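Local atomic coordinates of processed glycerol phosphate lipoteichoic acid synthase 2 (Bacillus subtilis, PDB entry 2W8D), a protein that belongs to the lipoteichoic acid synthase family and folds as a sulfatase-like domain of the alkaline phosphatase superfamily with a bound magnesium ion. Residues P345-D350 and M391-I396; P354-I359 and K379-L384. All coordinates share one frame; numbering follows the deposited sequence.

Contact 1 (P345-D350 and M391-I396); sequences PFRNGD and MSDKII
Arg347 and Asp393 reach for each other from opposite directions and make up essentially the whole contact. The guanidinium and the carboxylate meet edge to edge, their planes only 5° apart, in a two-pronged salt bridge. NH1 of Arg347 donates to OD2 of Asp393 over 3.2 Å; the acceptor lies in the guanidinium plane and offers its syn lone pair, the one facing the sister oxygen. The second prong joins NH2 of Arg347 to OD1 of Asp393. It is modelled at 2.4 Å, shorter than such a bond should be, so its exact length is doubtful although the pairing is plain. Both atoms of this prong have a further partner: NH2 also donates to the carbonyl of Pro97, and OD1 is hydrogen-bonded to a PEG molecule, probably from the crystallisation liquor.

The nearest CA atoms, those of Arg347 and Asp393, lie 10.7 Å apart, a span that suits the longest of the basic side chains. Arg347 sets out with CG opposite the backbone N, then bends at chi2, nearly eclipsed at 5°, and again at chi3. On its way it touches Leu389, one helical turn before Asp393. Behind the arginine, Phe346 to Gly349 form a type I turn closed by Gly349 N to Phe346 O, 3.0 Å. Phe346 N also donates to Asp350 O, completing a hairpin loop with a G1 bulge, where glycine suits the positive phi of residue 349. Asn348 stiffens the loop with an Asx turn: its OD1 accepts Asp350 N at 2.9 Å.

With two bonds between nearly coplanar groups, turning either group would strain at least one of them, and the opposite charges probably offset one another in a small interface, 87 Å² in all, that rests on charge and hydrogen bonding.

Contact 2 (P354-I359 and K379-L384); sequences PKYTKI and KSEDSL
Tyr356 brings CD2 of its ring against the carboxylate of Glu381, 3.6 Å from OE1, in an oblique approach with the two planes 71° apart. The polar ends of both are held by neighbours: the tyrosine OH is hydrogen-bonded to Asp378 N, and OE1 of Glu381 to the hydroxyl of Ser353, which also serves Tyr356 N. Lys355 places CD over one face of the ring, toward its rim, 3.4 Å above the plane, and its NZ donates to the OH of Tyr356 at 3.1 Å. The other glutamate oxygen, OE2, accepts a hydrogen bond from a water at 2.6 Å, and that water reaches Lys355 N only weakly.

Two residues along the strand, Lys358 makes the salt bridge. Its chain, CG opposite the backbone N (chi1 -160°) and extended from there, carries NZ to within 2.9 Å of Asp382 OD2, which it meets from well above the carboxylate plane. Acidic residues suit this early part of the helix, where the helix dipole would probably favour them.

Strand 356-359 is central in a five-stranded antiparallel sheet, and the N-terminal part of helix 380-397 lies against it. Phe351 and Tyr363 of the flanking strands touch Asp382 too, while Thr357, pointing away from the helix, packs on helix 281-286.

How the contacts relate
Both contacts fasten helix 380-397 to the same small antiparallel sheet: contact 2 by its first turn, contact 1 near its far end. Their centres are about 15 Å apart. Contact 1 is the deeper: its centre lies about 17 Å from the centre of the chain, that of contact 2 about 23 Å, yet each is only partly buried. The first concentrates its grip in one arginine-aspartate pair reaching from a hairpin loop; the second spreads a larger interface along a strand, mixing a single-pronged lysine salt bridge with aromatic and aliphatic contacts and a weakly bridging water. They also touch directly, where OD2 of Asp350 packs 3.7 Å from CD1 of Ile359, joining the hairpin loop to the neighbouring strand.

Contact 1 (P345-D350 and M391-I396)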
loop_
_atom_site.group_PDB
_atom_site.type_symbol
_atom_site.label_atom_id
_atom_site.label_comp_id
_atom_site.label_asym_id
_atom_site.label_seq_id
_atom_site.Cartn_x
_atom_site.Cartn_y
_atom_site.Cartn_z
ATOM N N PRO A 345 -6.505 8.031 10.215
ATOM C CA PRO A 345 -6.322 7.122 11.363
ATOM C C PRO A 345 -5.107 6.237 11.203
ATOM O O PRO A 345 -4.744 5.859 10.069
ATOM C CB PRO A 345 -7.568 6.226 11.333
ATOM C CG PRO A 345 -8.539 6.907 10.461
ATOM C CD PRO A 345 -7.768 7.780 9.492
ATOM N N PHE A 346 -4.510 5.916 12.348
ATOM C CA PHE A 346 -3.581 4.799 12.526
ATOM C C PHE A 346 -4.341 3.640 13.157
ATOM O O PHE A 346 -5.340 3.847 13.866
ATOM C CB PHE A 346 -2.461 5.209 13.479
ATOM C CG PHE A 346 -1.450 6.116 12.873
ATOM C CD1 PHE A 346 -1.650 6.677 11.612
ATOM C CD2 PHE A 346 -0.274 6.424 13.571
ATOM C CE1 PHE A 346 -0.692 7.560 11.036
ATOM C CE2 PHE A 346 0.685 7.285 13.016
ATOM C CZ PHE A 346 0.475 7.846 11.732
ATOM N N ARG A 347 -3.894 2.411 12.920
ATOM C CA ARG A 347 -4.608 1.256 13.479
ATOM C C ARG A 347 -4.792 1.322 15.035
ATOM O O ARG A 347 -5.808 0.885 15.569
ATOM C CB ARG A 347 -3.954 -0.087 13.045
ATOM C CG ARG A 347 -4.825 -1.321 13.333
ATOM C CD ARG A 347 -6.167 -0.805 13.864
ATOM N NE ARG A 347 -7.267 -1.512 13.309
ATOM C CZ ARG A 347 -8.508 -1.465 13.744
ATOM N NH1 ARG A 347 -8.853 -0.706 14.775
ATOM N NH2 ARG A 347 -9.395 -2.225 13.131
ATOM N N ASN A 348 -3.820 1.853 15.761
ATOM C CA ASN A 348 -3.937 1.818 17.200
ATOM C C ASN A 348 -4.780 2.993 17.752
ATOM O O ASN A 348 -4.889 3.150 18.955
ATOM C CB ASN A 348 -2.556 1.789 17.853
ATOM C CG ASN A 348 -1.806 3.102 17.655
ATOM O OD1 ASN A 348 -2.322 4.033 17.003
ATOM N ND2 ASN A 348 -0.587 3.185 18.202
ATOM N N GLY A 349 -5.375 3.815 16.890
ATOM C CA GLY A 349 -6.203 4.913 17.406
ATOM C C GLY A 349 -5.489 6.268 17.435
ATOM O O GLY A 349 -6.147 7.288 17.507
ATOM N N ASP A 350 -4.146 6.287 17.419
ATOM C CA ASP A 350 -3.411 7.493 17.092
ATOM C C ASP A 350 -3.902 7.975 15.725
ATOM O O ASP A 350 -4.633 7.264 15.001
ATOM C CB ASP A 350 -1.893 7.222 17.040
ATOM C CG ASP A 350 -1.325 6.805 18.418
ATOM O OD1 ASP A 350 -2.054 6.868 19.441
ATOM O OD2 ASP A 350 -0.151 6.400 18.495
HETATM N N MSE A 391 -16.627 1.789 12.258
HETATM C CA MSE A 391 -17.463 1.313 11.155
HETATM C C MSE A 391 -16.791 0.167 10.431
HETATM O O MSE A 391 -17.408 -0.862 10.181
HETATM C CB MSE A 391 -17.832 2.439 10.193
HETATM C CG MSE A 391 -18.706 3.527 10.823
HETATM SE SE MSE A 391 -20.415 2.893 11.601
HETATM C CE MSE A 391 -19.981 2.969 13.498
ATOM N N SER A 392 -15.508 0.328 10.145
ATOM C CA SER A 392 -14.733 -0.741 9.571
ATOM C C SER A 392 -14.748 -1.999 10.472
ATOM O O SER A 392 -15.023 -3.107 9.976
ATOM C CB SER A 392 -13.312 -0.265 9.242
ATOM O OG SER A 392 -12.549 -1.299 8.634
ATOM N N ASP A 393 -14.451 -1.836 11.766
ATOM C CA ASP A 393 -14.460 -2.975 12.725
ATOM C C ASP A 393 -15.804 -3.692 12.794
ATOM O O ASP A 393 -15.834 -4.922 12.883
ATOM C CB ASP A 393 -13.955 -2.606 14.130
ATOM C CG ASP A 393 -12.423 -2.347 14.161
ATOM O OD1 ASP A 393 -11.699 -2.896 13.296
ATOM O OD2 ASP A 393 -11.941 -1.594 15.040
ATOM N N LYS A 394 -16.914 -2.965 12.693
ATOM C CA LYS A 394 -18.221 -3.654 12.652
ATOM C C LYS A 394 -18.326 -4.585 11.456
ATOM O O LYS A 394 -18.850 -5.696 11.573
ATOM C CB LYS A 394 -19.388 -2.670 12.659
ATOM C CG LYS A 394 -19.694 -2.162 14.047
ATOM C CD LYS A 394 -20.543 -0.891 14.040
ATOM C CE LYS A 394 -21.136 -0.686 15.400
ATOM N NZ LYS A 394 -20.721 0.629 15.943
ATOM N N ILE A 395 -17.809 -4.133 10.317
ATOM C CA ILE A 395 -17.864 -4.929 9.097
ATOM C C ILE A 395 -17.048 -6.215 9.242
ATOM O O ILE A 395 -17.539 -7.315 8.946
ATOM C CB ILE A 395 -17.435 -4.107 7.856
ATOM C CG1 ILE A 395 -18.573 -3.158 7.440
ATOM C CG2 ILE A 395 -17.075 -5.011 6.674
ATOM C CD1 ILE A 395 -18.082 -1.997 6.483
ATOM N N ILE A 396 -15.833 -6.076 9.753
ATOM C CA ILE A 396 -14.918 -7.187 9.815
ATOM C C ILE A 396 -15.283 -8.168 10.923
ATOM O O ILE A 396 -15.317 -9.384 10.688
ATOM C CB ILE A 396 -13.465 -6.682 9.865
ATOM C CG1 ILE A 396 -12.874 -6.731 8.444
ATOM C CG2 ILE A 396 -12.619 -7.508 10.751
ATOM C CD1 ILE A 396 -12.877 -5.485 7.823
#

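Contact 2 (P354-I359 and K379-L384)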
loop_
_atom_site.group_PDB
_atom_site.type_symbol
_atom_site.label_atom_id
_atom_site.label_comp_id
_atom_site.label_asym_id
_atom_site.label_seq_id
_atom_site.Cartn_x
_atom_site.Cartn_y
_atom_site.Cartn_z
ATOM N N PRO A 354 -3.473 17.428 8.869
ATOM C CA PRO A 354 -2.676 18.638 8.670
ATOM C C PRO A 354 -2.600 19.471 9.941
ATOM O O PRO A 354 -1.596 20.118 10.181
ATOM C CB PRO A 354 -3.436 19.390 7.562
ATOM C CG PRO A 354 -4.150 18.311 6.804
ATOM C CD PRO A 354 -4.490 17.254 7.814
ATOM N N LYS A 355 -3.659 19.449 10.734
ATOM C CA LYS A 355 -3.683 20.143 12.019
ATOM C C LYS A 355 -2.928 19.449 13.177
ATOM O O LYS A 355 -2.098 20.068 13.849
ATOM C CB LYS A 355 -5.137 20.392 12.458
ATOM C CG LYS A 355 -5.315 21.774 13.078
ATOM C CD LYS A 355 -6.570 21.832 13.930
ATOM C CE LYS A 355 -6.921 23.239 14.342
ATOM N NZ LYS A 355 -8.202 23.197 15.097
ATOM N N TYR A 356 -3.235 18.176 13.409
ATOM C CA TYR A 356 -2.809 17.503 14.639
ATOM C C TYR A 356 -2.119 16.192 14.390
ATOM O O TYR A 356 -2.497 15.443 13.475
ATOM C CB TYR A 356 -4.027 17.139 15.501
ATOM C CG TYR A 356 -4.852 18.271 15.991
ATOM C CD1 TYR A 356 -4.283 19.338 16.677
ATOM C CD2 TYR A 356 -6.227 18.255 15.822
ATOM C CE1 TYR A 356 -5.079 20.372 17.173
ATOM C CE2 TYR A 356 -7.013 19.266 16.293
ATOM C CZ TYR A 356 -6.445 20.318 16.971
ATOM O OH TYR A 356 -7.270 21.322 17.423
ATOM N N THR A 357 -1.097 15.914 15.194
ATOM C CA THR A 357 -0.646 14.547 15.368
ATOM C C THR A 357 -0.872 14.069 16.808
ATOM O O THR A 357 -0.426 14.708 17.782
ATOM C CB THR A 357 0.729 14.192 14.680
ATOM O OG1 THR A 357 1.644 13.560 15.593
ATOM C CG2 THR A 357 1.375 15.354 13.963
ATOM N N LYS A 358 -1.657 13.010 16.940
ATOM C CA LYS A 358 -2.013 12.479 18.241
ATOM C C LYS A 358 -1.328 11.156 18.467
ATOM O O LYS A 358 -1.573 10.220 17.718
ATOM C CB LYS A 358 -3.514 12.239 18.331
ATOM C CG LYS A 358 -3.993 12.145 19.786
ATOM C CD LYS A 358 -5.178 11.245 19.923
ATOM C CE LYS A 358 -5.752 11.329 21.316
ATOM N NZ LYS A 358 -7.020 10.560 21.377
ATOM N N ILE A 359 -0.516 11.063 19.516
ATOM C CA ILE A 359 0.240 9.842 19.828
ATOM C C ILE A 359 0.126 9.525 21.328
ATOM O O ILE A 359 0.448 10.371 22.174
ATOM C CB ILE A 359 1.736 9.982 19.417
ATOM C CG1 ILE A 359 1.872 10.392 17.952
ATOM C CG2 ILE A 359 2.517 8.674 19.659
ATOM C CD1 ILE A 359 1.452 9.254 16.875
ATOM N N LYS A 379 -11.766 18.395 19.679
ATOM C CA LYS A 379 -12.023 16.964 19.732
ATOM C C LYS A 379 -12.713 16.376 18.495
ATOM O O LYS A 379 -12.835 15.160 18.371
ATOM C CB LYS A 379 -12.909 16.661 20.953
ATOM C CG LYS A 379 -12.208 16.727 22.310
ATOM C CD LYS A 379 -11.249 15.532 22.524
ATOM C CE LYS A 379 -9.788 15.950 22.505
ATOM N NZ LYS A 379 -9.471 16.782 23.701
ATOM N N SER A 380 -13.197 17.221 17.599
ATOM C CA SER A 380 -13.936 16.750 16.426
ATOM C C SER A 380 -13.135 15.816 15.518
ATOM O O SER A 380 -13.714 14.939 14.890
ATOM C CB SER A 380 -14.426 17.937 15.595
ATOM O OG SER A 380 -13.345 18.408 14.789
ATOM N N GLU A 381 -11.821 15.981 15.446
ATOM C CA GLU A 381 -11.022 15.094 14.613
ATOM C C GLU A 381 -10.891 13.730 15.253
ATOM O O GLU A 381 -10.996 12.703 14.571
ATOM C CB GLU A 381 -9.624 15.667 14.279
ATOM C CG GLU A 381 -9.671 16.965 13.450
ATOM C CD GLU A 381 -8.362 17.272 12.688
ATOM O OE1 GLU A 381 -7.367 16.534 12.851
ATOM O OE2 GLU A 381 -8.332 18.264 11.914
ATOM N N ASP A 382 -10.631 13.708 16.552
ATOM C CA ASP A 382 -10.517 12.442 17.270
ATOM C C ASP A 382 -11.801 11.594 17.108
ATOM O O ASP A 382 -11.717 10.385 16.856
ATOM C CB ASP A 382 -10.202 12.706 18.738
ATOM C CG ASP A 382 -10.114 11.425 19.553
ATOM O OD1 ASP A 382 -11.040 11.181 20.399
ATOM O OD2 ASP A 382 -9.126 10.678 19.343
ATOM N N SER A 383 -12.971 12.234 17.231
ATOM C CA SER A 383 -14.257 11.545 17.014
ATOM C C SER A 383 -14.418 10.985 15.605
ATOM O O SER A 383 -14.977 9.919 15.449
ATOM C CB SER A 383 -15.458 12.458 17.311
ATOM O OG SER A 383 -15.368 12.994 18.630
ATOM N N LEU A 384 -13.965 11.732 14.596
ATOM C CA LEU A 384 -14.037 11.276 13.218
ATOM C C LEU A 384 -13.215 9.993 13.070
ATOM O O LEU A 384 -13.665 9.038 12.424
ATOM C CB LEU A 384 -13.569 12.360 12.215
ATOM C CG LEU A 384 -14.511 13.545 11.905
ATOM C CD1 LEU A 384 -13.812 14.586 11.082
ATOM C CD2 LEU A 384 -15.774 13.121 11.167
HETATM O O HOH W 1 -6.914 18.762 9.811
#